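Local structure of 11R-lipoxygenase (Gersemia fruticosa, 3VF1) at residues 124-128 with 190-194; 161-167 with 405-410; 370-374 with 606-612. The protein probably adds molecular oxygen to polyunsaturated fatty acids as a calcium-dependent lipoxygenase, using a single non-heme iron. One frame throughout, in Å; residues are numbered along the deposited sequence.

Contact 1: residues 124-128 with 190-194; sequences YRWVI and PKDVQ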
loop_
_atom_site.group_PDB
_atom_site.type_symbol
_atom_site.label_atom_id
_atom_site.label_comp_id
_atom_site.label_asym_id
_atom_site.label_seq_id
_atom_site.Cartn_x
_atom_site.Cartn_y
_atom_site.Cartn_z
ATOM N N TYR A 124 13.179 16.658 9.449
ATOM C CA TYR A 124 13.125 15.228 9.157
ATOM C C TYR A 124 13.815 14.909 7.832
ATOM O O TYR A 124 13.243 14.264 6.953
ATOM C CB TYR A 124 11.674 14.749 9.149
ATOM C CG TYR A 124 10.949 15.092 10.428
ATOM C CD1 TYR A 124 11.180 14.371 11.589
ATOM C CD2 TYR A 124 10.050 16.148 10.481
ATOM C CE1 TYR A 124 10.530 14.684 12.767
ATOM C CE2 TYR A 124 9.394 16.468 11.653
ATOM C CZ TYR A 124 9.639 15.733 12.794
ATOM O OH TYR A 124 8.992 16.045 13.969
ATOM N N ARG A 125 15.054 15.372 7.707
ATOM C CA ARG A 125 15.861 15.139 6.517
ATOM C C ARG A 125 17.314 14.925 6.915
ATOM O O ARG A 125 17.733 15.329 8.000
ATOM C CB ARG A 125 15.790 16.345 5.578
ATOM C CG ARG A 125 14.391 16.776 5.175
ATOM C CD ARG A 125 13.827 15.914 4.063
ATOM N NE ARG A 125 12.802 16.626 3.301
ATOM C CZ ARG A 125 13.047 17.412 2.256
ATOM N NH1 ARG A 125 14.289 17.602 1.826
ATOM N NH2 ARG A 125 12.044 18.013 1.634
ATOM N N TRP A 126 18.081 14.289 6.037
ATOM C CA TRP A 126 19.529 14.248 6.185
ATOM C C TRP A 126 20.094 15.520 5.566
ATOM O O TRP A 126 19.643 15.945 4.503
ATOM C CB TRP A 126 20.118 13.028 5.476
ATOM C CG TRP A 126 19.614 11.709 5.981
ATOM C CD1 TRP A 126 18.502 11.041 5.559
ATOM C CD2 TRP A 126 20.214 10.888 6.992
ATOM N NE1 TRP A 126 18.369 9.859 6.247
ATOM C CE2 TRP A 126 19.407 9.742 7.133
ATOM C CE3 TRP A 126 21.353 11.013 7.792
ATOM C CZ2 TRP A 126 19.701 8.728 8.042
ATOM C CZ3 TRP A 126 21.644 10.006 8.694
ATOM C CH2 TRP A 126 20.822 8.879 8.813
ATOM N N VAL A 127 21.072 16.133 6.226
ATOM C CA VAL A 127 21.687 17.346 5.691
ATOM C C VAL A 127 22.489 17.042 4.430
ATOM O O VAL A 127 22.340 17.720 3.411
ATOM C CB VAL A 127 22.605 18.044 6.723
ATOM C CG1 VAL A 127 21.803 18.486 7.936
ATOM C CG2 VAL A 127 23.756 17.136 7.138
ATOM N N ILE A 128 23.325 16.011 4.496
ATOM C CA ILE A 128 24.188 15.645 3.379
ATOM C C ILE A 128 25.034 16.841 2.923
ATOM O O ILE A 128 26.085 17.110 3.504
ATOM C CB ILE A 128 23.369 15.074 2.201
ATOM C CG1 ILE A 128 22.514 13.899 2.679
ATOM C CG2 ILE A 128 24.293 14.631 1.076
ATOM C CD1 ILE A 128 21.595 13.340 1.616
ATOM N N PRO A 190 17.942 9.026 -3.505
ATOM C CA PRO A 190 18.317 10.042 -2.517
ATOM C C PRO A 190 18.121 9.519 -1.098
ATOM O O PRO A 190 17.133 8.834 -0.831
ATOM C CB PRO A 190 17.345 11.186 -2.809
ATOM C CG PRO A 190 17.014 11.029 -4.252
ATOM C CD PRO A 190 17.003 9.552 -4.511
ATOM N N LYS A 191 19.049 9.838 -0.204
ATOM C CA LYS A 191 19.024 9.295 1.151
ATOM C C LYS A 191 17.691 9.565 1.847
ATOM O O LYS A 191 17.246 8.775 2.679
ATOM C CB LYS A 191 20.168 9.884 1.978
ATOM C CG LYS A 191 20.722 8.939 3.033
ATOM C CD LYS A 191 21.875 9.574 3.795
ATOM C CE LYS A 191 22.768 8.524 4.447
ATOM N NZ LYS A 191 22.042 7.670 5.428
ATOM N N ASP A 192 17.053 10.679 1.503
ATOM C CA ASP A 192 15.819 11.093 2.165
ATOM C C ASP A 192 14.647 10.140 1.924
ATOM O O ASP A 192 13.688 10.130 2.696
ATOM C CB ASP A 192 15.427 12.507 1.728
ATOM C CG ASP A 192 16.263 13.579 2.402
ATOM O OD1 ASP A 192 16.619 13.404 3.587
ATOM O OD2 ASP A 192 16.564 14.598 1.744
ATOM N N VAL A 193 14.720 9.348 0.858
ATOM C CA VAL A 193 13.635 8.427 0.529
ATOM C C VAL A 193 14.098 6.969 0.505
ATOM O O VAL A 193 13.451 6.115 -0.099
ATOM C CB VAL A 193 12.991 8.770 -0.829
ATOM C CG1 VAL A 193 12.430 10.182 -0.805
ATOM C CG2 VAL A 193 13.997 8.603 -1.961
ATOM N N GLN A 194 15.215 6.688 1.167
ATOM C CA GLN A 194 15.721 5.324 1.253
ATOM C C GLN A 194 15.046 4.572 2.392
ATOM O O GLN A 194 14.286 5.154 3.166
ATOM C CB GLN A 194 17.235 5.323 1.464
ATOM C CG GLN A 194 18.029 5.710 0.233
ATOM C CD GLN A 194 19.525 5.673 0.470
ATOM O OE1 GLN A 194 19.984 5.426 1.586
ATOM N NE2 GLN A 194 20.296 5.918 -0.582
#
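Asp192 OD1 takes the backbone N-H of Trp126 at 3.0 Å from N, and the bond is nearly straight, with an N-H...O angle of 164°. The other carboxylate oxygen, OD2, approaches the guanidinium of Arg125 obliquely in a long salt bridge, 3.8 Å from NH1, with the two flat groups turned 62° apart. That tilt and length imply an electrostatic attraction rather than a close paired bridge. Lys191 lies over one face of the Trp126 indole. Its CD sits above the five-membered ring as a CH-pi contact, and the last torsion bends the chain so that NZ comes over the six-membered ring, 3.6 Å from its centroid and 11° off the normal, a cation-pi geometry. Beside this, Ile128 CD1 meets Lys191 CB at 3.8 Å. Trp126 also approaches Gly33 and Asp98, predicted calcium ligands, so the indole is placed next to the probable calcium site of the PLAT domain. The corner at Arg125 follows strand 116-124, where Tyr124 and Arg125 form a G1 bulge opposite Ile101 of strand 100-109. The short 3-10 turn 191-192 docks on the corner and loop that follow edge strand 116-124, while Arg125 and Val193 both touch Trp408 of helix 369-410.

Contact 2: residues 161-167 with 405-410; sequences NKKLYKW and VSSWRN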
loop_
_atom_site.group_PDB
_atom_site.type_symbol
_atom_site.label_atom_id
_atom_site.label_comp_id
_atom_site.label_asym_id
_atom_site.label_seq_id
_atom_site.Cartn_x
_atom_site.Cartn_y
_atom_site.Cartn_z
ATOM N N ASN A 161 15.010 19.579 -6.932
ATOM C CA ASN A 161 14.426 18.254 -6.758
ATOM C C ASN A 161 14.139 17.545 -8.079
ATOM O O ASN A 161 14.300 16.331 -8.181
ATOM C CB ASN A 161 13.146 18.342 -5.925
ATOM C CG ASN A 161 13.425 18.555 -4.449
ATOM O OD1 ASN A 161 14.492 18.194 -3.947
ATOM N ND2 ASN A 161 12.465 19.139 -3.742
ATOM N N LYS A 162 13.717 18.299 -9.089
ATOM C CA LYS A 162 13.428 17.716 -10.397
ATOM C C LYS A 162 14.641 16.985 -10.964
ATOM O O LYS A 162 14.502 16.094 -11.799
ATOM C CB LYS A 162 12.976 18.792 -11.389
ATOM C CG LYS A 162 11.489 19.098 -11.350
ATOM C CD LYS A 162 11.049 19.808 -12.625
ATOM C CE LYS A 162 9.567 20.147 -12.606
ATOM N NZ LYS A 162 9.238 21.187 -11.589
ATOM N N LYS A 163 15.831 17.364 -10.510
ATOM C CA LYS A 163 17.063 16.768 -11.013
ATOM C C LYS A 163 17.357 15.434 -10.332
ATOM O O LYS A 163 18.066 14.591 -10.882
ATOM C CB LYS A 163 18.236 17.728 -10.810
ATOM C CG LYS A 163 18.065 19.063 -11.518
ATOM C CD LYS A 163 19.271 19.964 -11.307
ATOM C CE LYS A 163 19.117 21.278 -12.058
ATOM N NZ LYS A 163 20.290 22.174 -11.865
ATOM N N LEU A 164 16.807 15.250 -9.136
ATOM C CA LEU A 164 17.036 14.033 -8.366
ATOM C C LEU A 164 15.937 13.000 -8.593
ATOM O O LEU A 164 16.184 11.794 -8.512
ATOM C CB LEU A 164 17.123 14.364 -6.875
ATOM C CG LEU A 164 18.263 15.297 -6.464
ATOM C CD1 LEU A 164 18.184 15.613 -4.977
ATOM C CD2 LEU A 164 19.612 14.687 -6.814
ATOM N N TYR A 165 14.728 13.474 -8.879
ATOM C CA TYR A 165 13.574 12.593 -9.019
ATOM C C TYR A 165 12.991 12.652 -10.428
ATOM O O TYR A 165 12.071 13.420 -10.699
ATOM C CB TYR A 165 12.509 12.962 -7.985
ATOM C CG TYR A 165 12.999 12.862 -6.556
ATOM C CD1 TYR A 165 12.995 11.648 -5.884
ATOM C CD2 TYR A 165 13.470 13.980 -5.883
ATOM C CE1 TYR A 165 13.444 11.549 -4.578
ATOM C CE2 TYR A 165 13.920 13.894 -4.577
ATOM C CZ TYR A 165 13.905 12.677 -3.931
ATOM O OH TYR A 165 14.354 12.583 -2.633
ATOM N N LYS A 166 13.536 11.829 -11.318
ATOM C CA LYS A 166 13.083 11.771 -12.703
ATOM C C LYS A 166 12.127 10.602 -12.898
ATOM O O LYS A 166 12.059 9.702 -12.060
ATOM C CB LYS A 166 14.281 11.600 -13.638
ATOM C CG LYS A 166 15.423 12.576 -13.386
ATOM C CD LYS A 166 15.407 13.741 -14.364
ATOM C CE LYS A 166 14.071 14.465 -14.359
ATOM N NZ LYS A 166 14.155 15.785 -15.051
ATOM N N TRP A 167 11.390 10.616 -14.005
ATOM C CA TRP A 167 10.537 9.489 -14.366
ATOM C C TRP A 167 11.370 8.384 -15.007
ATOM O O TRP A 167 12.033 8.600 -16.020
ATOM C CB TRP A 167 9.432 9.931 -15.329
ATOM C CG TRP A 167 8.437 10.868 -14.717
ATOM C CD1 TRP A 167 8.303 12.200 -14.973
ATOM C CD2 TRP A 167 7.438 10.542 -13.745
ATOM N NE1 TRP A 167 7.280 12.726 -14.222
ATOM C CE2 TRP A 167 6.732 11.728 -13.460
ATOM C CE3 TRP A 167 7.070 9.363 -13.091
ATOM C CZ2 TRP A 167 5.680 11.767 -12.547
ATOM C CZ3 TRP A 167 6.024 9.406 -12.184
ATOM C CH2 TRP A 167 5.342 10.600 -11.920
ATOM N N VAL A 405 6.438 10.625 -6.632
ATOM C CA VAL A 405 7.394 11.202 -7.572
ATOM C C VAL A 405 6.985 12.619 -7.967
ATOM O O VAL A 405 7.821 13.519 -8.033
ATOM C CB VAL A 405 7.525 10.336 -8.843
ATOM C CG1 VAL A 405 8.436 11.009 -9.857
ATOM C CG2 VAL A 405 8.047 8.951 -8.489
ATOM N N SER A 406 5.695 12.814 -8.224
ATOM C CA SER A 406 5.196 14.119 -8.637
ATOM C C SER A 406 5.312 15.134 -7.503
ATOM O O SER A 406 5.518 16.323 -7.746
ATOM C CB SER A 406 3.744 14.023 -9.109
ATOM O OG SER A 406 3.287 15.284 -9.562
ATOM N N SER A 407 5.176 14.668 -6.266
ATOM C CA SER A 407 5.313 15.541 -5.106
ATOM C C SER A 407 6.702 16.166 -5.068
ATOM O O SER A 407 6.847 17.371 -4.859
ATOM C CB SER A 407 5.063 14.770 -3.809
ATOM O OG SER A 407 3.699 14.401 -3.683
ATOM N N TRP A 408 7.724 15.340 -5.269
ATOM C CA TRP A 408 9.105 15.806 -5.226
ATOM C C TRP A 408 9.424 16.743 -6.386
ATOM O O TRP A 408 10.253 17.644 -6.255
ATOM C CB TRP A 408 10.071 14.619 -5.237
ATOM C CG TRP A 408 10.186 13.929 -3.910
ATOM C CD1 TRP A 408 9.560 12.780 -3.524
ATOM C CD2 TRP A 408 10.978 14.349 -2.793
ATOM N NE1 TRP A 408 9.912 12.459 -2.235
ATOM C CE2 TRP A 408 10.782 13.407 -1.764
ATOM C CE3 TRP A 408 11.832 15.431 -2.562
ATOM C CZ2 TRP A 408 11.408 13.515 -0.523
ATOM C CZ3 TRP A 408 12.453 15.537 -1.330
ATOM C CH2 TRP A 408 12.237 14.585 -0.327
ATOM N N ARG A 409 8.756 16.537 -7.514
ATOM C CA ARG A 409 9.066 17.275 -8.736
ATOM C C ARG A 409 8.337 18.611 -8.863
ATOM O O ARG A 409 8.786 19.491 -9.595
ATOM C CB ARG A 409 8.738 16.416 -9.959
ATOM C CG ARG A 409 9.670 15.238 -10.162
ATOM C CD ARG A 409 9.151 14.304 -11.242
ATOM N NE ARG A 409 8.879 15.005 -12.494
ATOM C CZ ARG A 409 9.813 15.400 -13.354
ATOM N NH1 ARG A 409 11.096 15.180 -13.103
ATOM N NH2 ARG A 409 9.463 16.027 -14.469
ATOM N N ASN A 410 7.215 18.766 -8.166
ATOM C CA ASN A 410 6.359 19.929 -8.383
ATOM C C ASN A 410 5.974 20.712 -7.127
ATOM O O ASN A 410 5.516 21.850 -7.228
ATOM C CB ASN A 410 5.088 19.499 -9.118
ATOM C CG ASN A 410 5.386 18.792 -10.426
ATOM O OD1 ASN A 410 5.624 19.432 -11.450
ATOM N ND2 ASN A 410 5.377 17.464 -10.395
#
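Lys162 NZ donates to Arg409 O at 2.7 Å, joining helix 148-164 to the last turns of the long helix 369-410 in the lipoxygenase fold. The donor lies nearly in line with the carbonyl, at a C=O...N angle of 165°. Arg409 answers through NH1, which gives Tyr165 O a nearly straight bond of 3.1 Å that stays in the guanidinium plane. Its NE is used elsewhere, in a salt bridge to Asp533 of helix 525-538. Asp533 also accepts from Trp167 NE1 and Asn410 ND2, which probably lets the two donors Trp167 NE1 and Arg409 NE lie 3.3 Å apart, with no bond between them. Lys166 NZ, a like charge, comes 3.7 Å from Arg409 NH1, and Asp533 probably offsets part of this positive charge. Asn410 ND2 reaches back to Ser406 O as well, at 2.9 Å, while Ser406 OG is bonded to Trp530 O. The Arg409 guanidinium, turned by the bend at chi3, has Trp167 CD1 over one face and Lys162 CG, more loosely, over the opposite one, with the indole tilted 55° to it. An alanine here would remove the guanidinium, and would probably leave Tyr165 O without this donor, Asp533 without this counter-charge, and a gap between Trp167 and Lys162. The Tyr165 ring stacks face to face on the five-membered ring of Trp408, centroids 4.0 Å apart and planes at 22°. Val405 CG1 stands over the six-membered ring of Trp167, 3.6 Å from its centroid.

Contact 3: residues 370-374 with 606-612; sequences WDWIM and KSNHKVI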
loop_
_atom_site.group_PDB
_atom_site.type_symbol
_atom_site.label_atom_id
_atom_site.label_comp_id
_atom_site.label_asym_id
_atom_site.label_seq_id
_atom_site.Cartn_x
_atom_site.Cartn_y
_atom_site.Cartn_z
ATOM N N TRP A 370 -14.848 -34.881 -2.663
ATOM C CA TRP A 370 -13.465 -34.624 -3.048
ATOM C C TRP A 370 -13.398 -33.775 -4.314
ATOM O O TRP A 370 -12.551 -32.891 -4.428
ATOM C CB TRP A 370 -12.701 -35.935 -3.246
ATOM C CG TRP A 370 -12.248 -36.559 -1.959
ATOM C CD1 TRP A 370 -12.609 -37.778 -1.464
ATOM C CD2 TRP A 370 -11.353 -35.985 -0.997
ATOM N NE1 TRP A 370 -11.991 -38.000 -0.258
ATOM C CE2 TRP A 370 -11.215 -36.915 0.051
ATOM C CE3 TRP A 370 -10.655 -34.776 -0.923
ATOM C CZ2 TRP A 370 -10.407 -36.674 1.161
ATOM C CZ3 TRP A 370 -9.853 -34.539 0.178
ATOM C CH2 TRP A 370 -9.736 -35.485 1.206
ATOM N N ASP A 371 -14.291 -34.043 -5.263
ATOM C CA ASP A 371 -14.352 -33.257 -6.493
ATOM C C ASP A 371 -14.667 -31.803 -6.176
ATOM O O ASP A 371 -14.042 -30.894 -6.713
ATOM C CB ASP A 371 -15.412 -33.816 -7.450
ATOM C CG ASP A 371 -14.845 -34.835 -8.425
ATOM O OD1 ASP A 371 -13.675 -35.235 -8.263
ATOM O OD2 ASP A 371 -15.574 -35.240 -9.355
ATOM N N TRP A 372 -15.641 -31.591 -5.299
ATOM C CA TRP A 372 -16.044 -30.244 -4.920
ATOM C C TRP A 372 -14.891 -29.493 -4.262
ATOM O O TRP A 372 -14.686 -28.306 -4.517
ATOM C CB TRP A 372 -17.246 -30.289 -3.976
ATOM C CG TRP A 372 -17.682 -28.933 -3.514
ATOM C CD1 TRP A 372 -17.782 -28.498 -2.226
ATOM C CD2 TRP A 372 -18.066 -27.828 -4.343
ATOM N NE1 TRP A 372 -18.211 -27.193 -2.200
ATOM C CE2 TRP A 372 -18.390 -26.758 -3.486
ATOM C CE3 TRP A 372 -18.168 -27.641 -5.724
ATOM C CZ2 TRP A 372 -18.810 -25.519 -3.966
ATOM C CZ3 TRP A 372 -18.585 -26.410 -6.199
ATOM C CH2 TRP A 372 -18.900 -25.365 -5.322
ATOM N N ILE A 373 -14.140 -30.186 -3.412
ATOM C CA ILE A 373 -12.979 -29.587 -2.764
ATOM C C ILE A 373 -11.933 -29.203 -3.806
ATOM O O ILE A 373 -11.341 -28.128 -3.735
ATOM C CB ILE A 373 -12.360 -30.538 -1.719
ATOM C CG1 ILE A 373 -13.231 -30.562 -0.462
ATOM C CG2 ILE A 373 -10.945 -30.104 -1.363
ATOM C CD1 ILE A 373 -12.809 -31.595 0.566
ATOM N N MET A 374 -11.714 -30.081 -4.778
ATOM C CA MET A 374 -10.768 -29.805 -5.850
ATOM C C MET A 374 -11.191 -28.551 -6.612
ATOM O O MET A 374 -10.380 -27.658 -6.861
ATOM C CB MET A 374 -10.678 -30.998 -6.806
ATOM C CG MET A 374 -9.824 -30.746 -8.046
ATOM S SD MET A 374 -8.064 -30.550 -7.687
ATOM C CE MET A 374 -7.560 -32.260 -7.488
ATOM N N LYS A 606 -12.755 -38.440 -10.267
ATOM C CA LYS A 606 -11.331 -38.768 -10.290
ATOM C C LYS A 606 -10.584 -38.233 -9.070
ATOM O O LYS A 606 -9.453 -38.644 -8.804
ATOM C CB LYS A 606 -10.679 -38.222 -11.564
ATOM C CG LYS A 606 -11.266 -38.774 -12.856
ATOM C CD LYS A 606 -11.168 -40.292 -12.905
ATOM C CE LYS A 606 -11.646 -40.839 -14.239
ATOM N NZ LYS A 606 -11.639 -42.328 -14.265
ATOM N N SER A 607 -11.211 -37.327 -8.326
ATOM C CA SER A 607 -10.526 -36.645 -7.230
ATOM C C SER A 607 -10.509 -37.443 -5.930
ATOM O O SER A 607 -11.472 -38.126 -5.581
ATOM C CB SER A 607 -11.156 -35.275 -6.970
ATOM O OG SER A 607 -11.090 -34.455 -8.124
ATOM N N ASN A 608 -9.391 -37.334 -5.221
ATOM C CA ASN A 608 -9.245 -37.899 -3.889
ATOM C C ASN A 608 -8.093 -37.194 -3.182
ATOM O O ASN A 608 -7.478 -36.287 -3.743
ATOM C CB ASN A 608 -9.003 -39.408 -3.953
ATOM C CG ASN A 608 -7.736 -39.764 -4.702
ATOM O OD1 ASN A 608 -6.628 -39.503 -4.231
ATOM N ND2 ASN A 608 -7.893 -40.379 -5.868
ATOM N N HIS A 609 -7.799 -37.607 -1.956
ATOM C CA HIS A 609 -6.811 -36.914 -1.140
ATOM C C HIS A 609 -5.441 -36.844 -1.821
ATOM O O HIS A 609 -4.875 -35.763 -1.973
ATOM C CB HIS A 609 -6.691 -37.583 0.230
ATOM C CG HIS A 609 -6.224 -36.659 1.310
ATOM N ND1 HIS A 609 -6.671 -36.745 2.609
ATOM C CD2 HIS A 609 -5.349 -35.625 1.281
ATOM C CE1 HIS A 609 -6.094 -35.805 3.336
ATOM N NE2 HIS A 609 -5.286 -35.113 2.553
ATOM N N LYS A 610 -4.915 -37.991 -2.241
ATOM C CA LYS A 610 -3.574 -38.046 -2.819
ATOM C C LYS A 610 -3.476 -37.301 -4.150
ATOM O O LYS A 610 -2.442 -36.705 -4.458
ATOM C CB LYS A 610 -3.121 -39.498 -2.997
ATOM C CG LYS A 610 -2.760 -40.202 -1.697
ATOM C CD LYS A 610 -1.523 -39.594 -1.049
ATOM C CE LYS A 610 -1.147 -40.333 0.228
ATOM N NZ LYS A 610 0.058 -39.753 0.887
ATOM N N VAL A 611 -4.542 -37.338 -4.939
ATOM C CA VAL A 611 -4.564 -36.615 -6.206
ATOM C C VAL A 611 -4.427 -35.123 -5.948
ATOM O O VAL A 611 -3.693 -34.422 -6.646
ATOM C CB VAL A 611 -5.870 -36.863 -6.983
ATOM C CG1 VAL A 611 -5.993 -35.888 -8.150
ATOM C CG2 VAL A 611 -5.932 -38.300 -7.474
ATOM N N ILE A 612 -5.142 -34.647 -4.934
ATOM C CA ILE A 612 -5.112 -33.239 -4.564
ATOM C C ILE A 612 -3.723 -32.827 -4.083
ATOM O O ILE A 612 -3.243 -31.747 -4.423
ATOM C CB ILE A 612 -6.167 -32.930 -3.485
ATOM C CG1 ILE A 612 -7.557 -32.882 -4.125
ATOM C CG2 ILE A 612 -5.864 -31.609 -2.796
ATOM C CD1 ILE A 612 -8.700 -32.786 -3.136
HETATM O O HOH W 1 -13.963 -37.974 -6.298
HETATM O O HOH W 2 -12.142 -35.310 -11.217
#
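Trp370 lays one indole face against the start of helix 609-615, and the backbone of Asn608 and His609 lies over that face: Asn608 CA is 4.1 Å from the centroid of the five-membered ring and 20° off its normal, and His609 N is placed over the centre of the ring system. The imidazole of His609 meets the indole obliquely, planes 42° apart, and ND1 comes 3.6 Å from Trp370 CH2, while NE2 is held by Leu229 N. Ile612 crosses the indole at about a right angle, its CD1 3.6 Å from Trp370 CE3, and the same methyl touches Ile373 CG2. Met374 passes Ile612 in the reverse direction. Its CG is anti to the backbone N, and bends at chi2 and chi3 bring CE to 3.4 Å from Ile612 CG1. Beside this apolar patch, water 1 donates to Ser607 O at 2.6 Å. Asp371 points its carboxylate at the same loop, where OD2 accepts from Gly605 N; the position of OD1 near Ser607 is less certain. Asn608 OD1 accepts from Val611 N at 3.1 Å, an N-cap bond with the donor 46° out of the carbonyl plane. The arrangement is thus a capped helix start packed against the first turns of helix 369-410, within the helical lipoxygenase domain.

Overall arrangement
Contacts 1 and 2 adjoin, with centres 14 Å apart, and touch directly: Pro190 CB lies 3.3 Å from Tyr165 OH. Contact 3 is remote, its nearest atoms about 41 Å from either, on the opposite side of the chain's centre. Contacts 2 and 3 nevertheless share helix 369-410, one near its end and the other at its beginning. Contact 1 is a surface contact joining the beta-sandwich to a connecting loop, and relies on a carboxylate and a cation-pi pair. The partly buried contacts 2 and 3 differ: contact 2 combines aromatic stacking with polar donors, Arg409 among them, gathered on Asp533, whereas contact 3 is mainly apolar beside a helix cap.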